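Local coordinates for protein angel homolog 2 (Homo sapiens, PDB 6RVZ) that probably binds mRNA 3' untranslated regions and holds magnesium and a vanadate ester of adenosine in a pocket of its DNase I-like fold, at residues V352-S357 with S415-P420; Y57-Q62 with L101-V106. All blocks are in the same frame, centred on the assembly; numbering follows the deposited sequence.

Overall arrangement
Both interactions are buried, and both reach the bound adenosine vanadate. Interaction 2 joins two neighbouring parallel strands, 49-58 and 100-107, in one of the two large sheets. It supplies a direct magnesium ligand. Interaction 1 lies further from the centre of the chain. It ties the short strand 354-355, which belongs to the other large sheet, to the loop leading into strand 421-428, and it brings a histidine to the vanadate. That loop precedes the strand next to 49-58, so the two contacts adjoin: S416 OG is hydrogen-bonded to N58 O. Interaction 1 is a single bridge with a histidine packed against a threonine. Interaction 2 relies on strand pairing and a carboxylate-amide network.

Interaction 1 of 2, residues V352-S357 with S415-P420; sequences VTTCHS and SSDHLP. With ADN (adenosine), chain D; KL2 (adenosine-2',3'-vanadate), chain B.
L419 N gives a hydrogen bond to T353 O at 2.8 Å and C355 N gives one to D417 O, which makes a single bridge with the CA atoms of T354 and H418 4.2 Å apart. The side chains of T354 and H418 lie side by side and point the same way. The CB of T354 sits over the imidazole, 3.7 Å from the ring centroid and 12° off the normal, a CH-pi contact. T354 OG1 lies over the same ring. Anti to the backbone N (chi1 -172°), T354 OG1 gives a hydrogen bond to D417 O at 2.9 Å from above its carbonyl plane. D417 O therefore has two donors. The D417 carboxylate runs beside H356, with OD2 3.4 Å from H356 CD2 at the ring edge, and its main polar partner is Y72 OH. S416 OG accepts from H418 N, an ST turn. At its edge, H418 gives NE2 to the vanadate O3V at 2.6 Å, while ND1 bonds D364 OD2, an acid that also holds T353 OG1. With one face covered and both nitrogens engaged, the imidazole is probably held against turning, with NE2 directed at the vanadate.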
loop_
_atom_site.group_PDB
_atom_site.type_symbol
_atom_site.label_atom_id
_atom_site.label_comp_id
_atom_site.label_asym_id
_atom_site.label_seq_id
_atom_site.Cartn_x
_atom_site.Cartn_y
_atom_site.Cartn_z
ATOM N N VAL A 352 -9.300 6.731 9.852
ATOM C CA VAL A 352 -8.104 7.368 9.316
ATOM C C VAL A 352 -6.928 6.404 9.477
ATOM O O VAL A 352 -6.909 5.595 10.403
ATOM C CB VAL A 352 -7.824 8.735 9.976
ATOM C CG1 VAL A 352 -8.993 9.697 9.815
ATOM C CG2 VAL A 352 -7.453 8.608 11.444
ATOM N N THR A 353 -5.967 6.485 8.545
ATOM C CA THR A 353 -4.746 5.695 8.590
ATOM C C THR A 353 -3.524 6.602 8.764
ATOM O O THR A 353 -2.443 6.102 9.074
ATOM C CB THR A 353 -4.610 4.802 7.345
ATOM O OG1 THR A 353 -4.339 5.607 6.196
ATOM C CG2 THR A 353 -5.840 3.960 7.081
ATOM N N THR A 354 -3.692 7.923 8.563
ATOM C CA THR A 354 -2.618 8.897 8.725
ATOM C C THR A 354 -3.165 10.156 9.405
ATOM O O THR A 354 -4.270 10.591 9.090
ATOM C CB THR A 354 -1.941 9.200 7.377
ATOM O OG1 THR A 354 -0.782 9.999 7.618
ATOM C CG2 THR A 354 -2.835 9.918 6.389
ATOM N N CYS A 355 -2.387 10.728 10.340
ATOM C CA CYS A 355 -2.747 11.950 11.052
ATOM C C CYS A 355 -1.494 12.785 11.329
ATOM O O CYS A 355 -0.589 12.324 12.019
ATOM C CB CYS A 355 -3.453 11.641 12.372
ATOM S SG CYS A 355 -4.224 13.081 13.163
ATOM N N HIS A 356 -1.434 14.005 10.775
ATOM C CA HIS A 356 -0.392 14.968 11.110
ATOM C C HIS A 356 -0.983 16.381 11.045
ATOM O O HIS A 356 -2.203 16.524 10.992
ATOM C CB HIS A 356 0.870 14.725 10.256
ATOM C CG HIS A 356 0.658 14.707 8.778
ATOM N ND1 HIS A 356 0.036 15.738 8.101
ATOM C CD2 HIS A 356 1.026 13.806 7.839
ATOM C CE1 HIS A 356 0.005 15.460 6.813
ATOM N NE2 HIS A 356 0.606 14.280 6.625
ATOM N N SER A 357 -0.129 17.418 11.064
ATOM C CA SER A 357 -0.579 18.800 11.175
ATOM C C SER A 357 -1.559 19.180 10.063
ATOM O O SER A 357 -2.416 20.032 10.281
ATOM C CB SER A 357 0.588 19.766 11.200
ATOM O OG SER A 357 1.334 19.647 12.404
ATOM N N SER A 415 4.947 5.933 16.851
ATOM C CA SER A 415 6.121 6.582 16.281
ATOM C C SER A 415 6.086 6.652 14.748
ATOM O O SER A 415 7.127 6.814 14.116
ATOM C CB SER A 415 7.370 5.895 16.775
ATOM O OG SER A 415 7.630 6.247 18.125
ATOM N N SER A 416 4.892 6.559 14.150
ATOM C CA SER A 416 4.695 6.928 12.755
ATOM C C SER A 416 3.516 7.890 12.641
ATOM O O SER A 416 2.672 7.937 13.532
ATOM C CB SER A 416 4.483 5.715 11.883
ATOM O OG SER A 416 4.203 6.100 10.541
ATOM N N ASP A 417 3.458 8.641 11.530
ATOM C CA ASP A 417 2.314 9.492 11.234
ATOM C C ASP A 417 1.215 8.669 10.557
ATOM O O ASP A 417 0.151 9.203 10.259
ATOM C CB ASP A 417 2.713 10.745 10.443
ATOM C CG ASP A 417 3.334 10.503 9.079
ATOM O OD1 ASP A 417 3.671 9.344 8.775
ATOM O OD2 ASP A 417 3.498 11.493 8.339
ATOM N N HIS A 418 1.482 7.372 10.324
ATOM C CA HIS A 418 0.474 6.400 9.923
ATOM C C HIS A 418 0.211 5.404 11.052
ATOM O O HIS A 418 1.051 5.230 11.932
ATOM C CB HIS A 418 0.921 5.638 8.665
ATOM C CG HIS A 418 0.992 6.465 7.426
ATOM N ND1 HIS A 418 0.141 6.264 6.358
ATOM C CD2 HIS A 418 1.813 7.474 7.072
ATOM C CE1 HIS A 418 0.428 7.127 5.404
ATOM N NE2 HIS A 418 1.449 7.880 5.818
ATOM N N LEU A 419 -0.957 4.749 11.001
ATOM C CA LEU A 419 -1.278 3.600 11.838
ATOM C C LEU A 419 -0.996 2.321 11.052
ATOM O O LEU A 419 -1.235 2.281 9.848
ATOM C CB LEU A 419 -2.758 3.653 12.233
ATOM C CG LEU A 419 -3.186 4.814 13.130
ATOM C CD1 LEU A 419 -4.697 4.818 13.312
ATOM C CD2 LEU A 419 -2.489 4.753 14.483
ATOM N N PRO A 420 -0.494 1.239 11.694
ATOM C CA PRO A 420 -0.342 -0.049 11.017
ATOM C C PRO A 420 -1.694 -0.718 10.777
ATOM O O PRO A 420 -2.534 -0.754 11.674
ATOM C CB PRO A 420 0.524 -0.874 11.986
ATOM C CG PRO A 420 0.232 -0.279 13.347
ATOM C CD PRO A 420 -0.037 1.192 13.093
HETATM O "O5'" ADN D . -6.802 23.508 21.023
HETATM C "C5'" ADN D . -6.370 22.873 19.827
HETATM C "C4'" ADN D . -6.865 21.450 19.780
HETATM O "O4'" ADN D . -6.583 20.894 18.468
HETATM C "C3'" ADN D . -6.151 20.530 20.775
HETATM O "O3'" ADN D . -7.004 19.476 21.205
HETATM C "C2'" ADN D . -4.964 20.017 19.950
HETATM O "O2'" ADN D . -4.495 18.738 20.315
HETATM C "C1'" ADN D . -5.544 19.942 18.540
HETATM N N9 ADN D . -4.570 20.219 17.486
HETATM C C8 ADN D . -3.253 20.605 17.607
HETATM N N7 ADN D . -2.650 20.757 16.450
HETATM C C5 ADN D . -3.619 20.456 15.494
HETATM C C6 ADN D . -3.600 20.427 14.075
HETATM N N6 ADN D . -2.530 20.730 13.329
HETATM N N1 ADN D . -4.757 20.072 13.445
HETATM C C2 ADN D . -5.831 19.766 14.191
HETATM N N3 ADN D . -5.956 19.765 15.520
HETATM C C4 ADN D . -4.803 20.121 16.126
HETATM O O2V KL2 B . 1.082 11.469 2.798
HETATM V V KL2 B . 2.428 10.053 2.527
HETATM O "O2'" KL2 B . 3.889 11.357 2.875
HETATM O O1V KL2 B . 0.937 8.673 1.993
HETATM O O3V KL2 B . 3.093 8.893 4.142
HETATM O "O3'" KL2 B . 3.357 9.911 0.766
HETATM C "C3'" KL2 B . 4.362 10.910 0.579
HETATM C "C2'" KL2 B . 4.294 11.969 1.662
HETATM C "C4'" KL2 B . 5.785 10.406 0.723
HETATM C "C5'" KL2 B . 6.285 9.760 -0.567
HETATM O "O5'" KL2 B . 6.421 10.749 -1.595
HETATM O "O4'" KL2 B . 6.551 11.563 1.115
HETATM C "C1'" KL2 B . 5.699 12.534 1.753
HETATM N N1 KL2 B . 3.786 17.380 1.554
HETATM C C2 KL2 B . 3.441 16.376 2.378
HETATM N N3 KL2 B . 4.034 15.174 2.307
HETATM C C4 KL2 B . 5.001 14.945 1.386
HETATM C C5 KL2 B . 5.368 15.967 0.522
HETATM C C6 KL2 B . 4.743 17.203 0.619
HETATM N N6 KL2 B . 5.084 18.215 -0.213
HETATM N N7 KL2 B . 6.327 15.489 -0.285
HETATM C C8 KL2 B . 6.543 14.212 0.079
HETATM N N9 KL2 B . 5.741 13.871 1.088
#

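Interaction 2 of 2, residues Y57-Q62 with L101-V106; sequences YNILSQ and LCLQEV. With MG (magnesium ion), chain C; KL2 (adenosine-2',3'-vanadate), chain B.
N58 and E105 meet beside the magnesium, where N58 ND2 gives a hydrogen bond to E105 OE2 at 3.0 Å. The amide approaches from above the carboxylate plane, and the two flat groups are 73° apart. E105 OE2 also binds the magnesium at 2.1 Å. The vanadate O3V and O2' and three waters complete its six ligands. The other oxygen, E105 OE1, takes S61 N at 3.0 Å on its anti side and a hydrogen bond donated by metal-bound water 2. N58 reaches this site with CG opposite the backbone N (chi1 -180°). Its OD1 accepts from L60 N at 3.1 Å, an Asx turn, and from metal-bound water 1. Its ND2 also bonds D236 OD2 and comes within 2.9 Å of vanadate O3V. N58 closes strand 49-58, which pairs in parallel with 100-107 in a sheet of the DNase I-like fold. Y57 N bonds C102 O, Q104 N bonds Y57 O, and I59 N bonds Q104 O at 3.1 Å. Past Q104 the chain turns a corner, and E105 and V106 form a G1 bulge facing G138. With N58 replaced by an alanine, E105 OE2 and D236 OD2 would probably lose their amide donor, L60 N and water 1 their acceptor, and the E105 carboxylate would be freer to shift at the metal. Q104 turns its amide to N193, whose OD1 takes NE2; L103 O is taken by N193 ND2. S61 caps the helix that follows, and its OG also bonds Q107 OE1. On the apolar side, L103 CD2 packs on Y57 CB at 3.9 Å, and I59 touches L103 with CG2 and V106 with CD1. The Y57 hydroxyl reaches E92 on helix 82-96.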
loop_
_atom_site.group_PDB
_atom_site.type_symbol
_atom_site.label_atom_id
_atom_site.label_comp_id
_atom_site.label_asym_id
_atom_site.label_seq_id
_atom_site.Cartn_x
_atom_site.Cartn_y
_atom_site.Cartn_z
ATOM N N TYR A 57 2.188 -1.111 6.775
ATOM C CA TYR A 57 2.643 -0.041 7.653
ATOM C C TYR A 57 3.613 0.891 6.922
ATOM O O TYR A 57 4.700 0.475 6.529
ATOM C CB TYR A 57 3.296 -0.640 8.905
ATOM C CG TYR A 57 3.418 0.276 10.100
ATOM C CD1 TYR A 57 2.710 1.466 10.186
ATOM C CD2 TYR A 57 4.213 -0.078 11.180
ATOM C CE1 TYR A 57 2.817 2.293 11.292
ATOM C CE2 TYR A 57 4.327 0.736 12.296
ATOM C CZ TYR A 57 3.625 1.926 12.355
ATOM O OH TYR A 57 3.725 2.733 13.452
ATOM N N ASN A 58 3.199 2.153 6.734
ATOM C CA ASN A 58 4.062 3.253 6.338
ATOM C C ASN A 58 4.745 3.740 7.611
ATOM O O ASN A 58 4.083 4.299 8.485
ATOM C CB ASN A 58 3.241 4.339 5.630
ATOM C CG ASN A 58 4.058 5.531 5.176
ATOM O OD1 ASN A 58 4.994 5.948 5.855
ATOM N ND2 ASN A 58 3.712 6.085 4.025
ATOM N N ILE A 59 6.056 3.492 7.737
ATOM C CA ILE A 59 6.741 3.699 9.004
ATOM C C ILE A 59 7.328 5.112 9.117
ATOM O O ILE A 59 7.856 5.446 10.177
ATOM C CB ILE A 59 7.811 2.609 9.240
ATOM C CG1 ILE A 59 9.000 2.710 8.281
ATOM C CG2 ILE A 59 7.166 1.231 9.191
ATOM C CD1 ILE A 59 10.162 1.818 8.658
ATOM N N LEU A 60 7.234 5.927 8.050
ATOM C CA LEU A 60 7.726 7.301 7.987
ATOM C C LEU A 60 9.255 7.323 7.965
ATOM O O LEU A 60 9.904 7.067 8.980
ATOM C CB LEU A 60 7.161 8.162 9.124
ATOM C CG LEU A 60 7.650 9.613 9.192
ATOM C CD1 LEU A 60 7.414 10.386 7.900
ATOM C CD2 LEU A 60 6.976 10.315 10.360
ATOM N N SER A 61 9.805 7.652 6.791
ATOM C CA SER A 61 11.234 7.799 6.591
ATOM C C SER A 61 11.707 9.034 7.357
ATOM O O SER A 61 11.090 10.088 7.237
ATOM C CB SER A 61 11.511 7.912 5.106
ATOM O OG SER A 61 12.672 8.690 4.849
ATOM N N GLN A 62 12.786 8.937 8.151
ATOM C CA GLN A 62 13.275 10.086 8.900
ATOM C C GLN A 62 13.613 11.242 7.960
ATOM O O GLN A 62 13.389 12.398 8.311
ATOM C CB GLN A 62 14.531 9.719 9.689
ATOM C CG GLN A 62 14.956 10.771 10.703
ATOM C CD GLN A 62 13.961 10.929 11.825
ATOM O OE1 GLN A 62 13.235 9.999 12.176
ATOM N NE2 GLN A 62 13.913 12.119 12.400
ATOM N N LEU A 101 4.880 -8.826 6.402
ATOM C CA LEU A 101 5.002 -7.385 6.572
ATOM C C LEU A 101 5.087 -6.714 5.200
ATOM O O LEU A 101 5.942 -7.069 4.390
ATOM C CB LEU A 101 6.263 -7.061 7.385
ATOM C CG LEU A 101 6.391 -7.736 8.751
ATOM C CD1 LEU A 101 7.674 -7.303 9.442
ATOM C CD2 LEU A 101 5.190 -7.434 9.633
ATOM N N CYS A 102 4.193 -5.746 4.952
ATOM C CA CYS A 102 4.294 -4.843 3.814
ATOM C C CYS A 102 4.532 -3.423 4.325
ATOM O O CYS A 102 3.614 -2.785 4.834
ATOM C CB CYS A 102 3.038 -4.901 2.951
ATOM S SG CYS A 102 2.878 -6.455 2.034
ATOM N N LEU A 103 5.776 -2.944 4.202
ATOM C CA LEU A 103 6.181 -1.662 4.760
ATOM C C LEU A 103 6.429 -0.653 3.638
ATOM O O LEU A 103 6.875 -1.027 2.554
ATOM C CB LEU A 103 7.451 -1.861 5.597
ATOM C CG LEU A 103 7.400 -2.976 6.641
ATOM C CD1 LEU A 103 8.764 -3.168 7.280
ATOM C CD2 LEU A 103 6.355 -2.689 7.708
ATOM N N GLN A 104 6.142 0.626 3.926
ATOM C CA GLN A 104 6.434 1.740 3.035
ATOM C C GLN A 104 7.305 2.755 3.778
ATOM O O GLN A 104 7.356 2.746 5.008
ATOM C CB GLN A 104 5.137 2.383 2.532
ATOM C CG GLN A 104 4.173 1.397 1.880
ATOM C CD GLN A 104 3.254 0.728 2.874
ATOM O OE1 GLN A 104 2.794 1.343 3.835
ATOM N NE2 GLN A 104 2.973 -0.545 2.646
ATOM N N GLU A 105 7.983 3.620 3.007
ATOM C CA GLU A 105 8.915 4.623 3.512
ATOM C C GLU A 105 10.006 3.964 4.357
ATOM O O GLU A 105 10.355 4.447 5.434
ATOM C CB GLU A 105 8.189 5.717 4.298
ATOM C CG GLU A 105 7.257 6.566 3.455
ATOM C CD GLU A 105 6.822 7.863 4.119
ATOM O OE1 GLU A 105 7.600 8.406 4.928
ATOM O OE2 GLU A 105 5.705 8.326 3.823
ATOM N N VAL A 106 10.551 2.860 3.835
ATOM C CA VAL A 106 11.664 2.155 4.450
ATOM C C VAL A 106 12.956 2.770 3.915
ATOM O O VAL A 106 13.317 2.543 2.761
ATOM C CB VAL A 106 11.578 0.642 4.159
ATOM C CG1 VAL A 106 12.773 -0.117 4.716
ATOM C CG2 VAL A 106 10.278 0.042 4.674
HETATM MG MG MG C . 4.675 10.078 4.523
HETATM O O2V KL2 B . 1.082 11.469 2.798
HETATM V V KL2 B . 2.428 10.053 2.527
HETATM O "O2'" KL2 B . 3.889 11.357 2.875
HETATM O O1V KL2 B . 0.937 8.673 1.993
HETATM O O3V KL2 B . 3.093 8.893 4.142
HETATM O "O3'" KL2 B . 3.357 9.911 0.766
HETATM C "C3'" KL2 B . 4.362 10.910 0.579
HETATM C "C2'" KL2 B . 4.294 11.969 1.662
HETATM C "C4'" KL2 B . 5.785 10.406 0.723
HETATM C "C5'" KL2 B . 6.285 9.760 -0.567
HETATM O "O5'" KL2 B . 6.421 10.749 -1.595
HETATM O "O4'" KL2 B . 6.551 11.563 1.115
HETATM C "C1'" KL2 B . 5.699 12.534 1.753
HETATM N N1 KL2 B . 3.786 17.380 1.554
HETATM C C2 KL2 B . 3.441 16.376 2.378
HETATM N N3 KL2 B . 4.034 15.174 2.307
HETATM C C4 KL2 B . 5.001 14.945 1.386
HETATM C C5 KL2 B . 5.368 15.967 0.522
HETATM C C6 KL2 B . 4.743 17.203 0.619
HETATM N N6 KL2 B . 5.084 18.215 -0.213
HETATM N N7 KL2 B . 6.327 15.489 -0.285
HETATM C C8 KL2 B . 6.543 14.212 0.079
HETATM N N9 KL2 B . 5.741 13.871 1.088
HETATM O O HOH W 1 4.754 8.777 6.262
HETATM O O HOH W 2 6.473 10.891 4.738
HETATM O O HOH W 3 3.693 11.440 5.770
#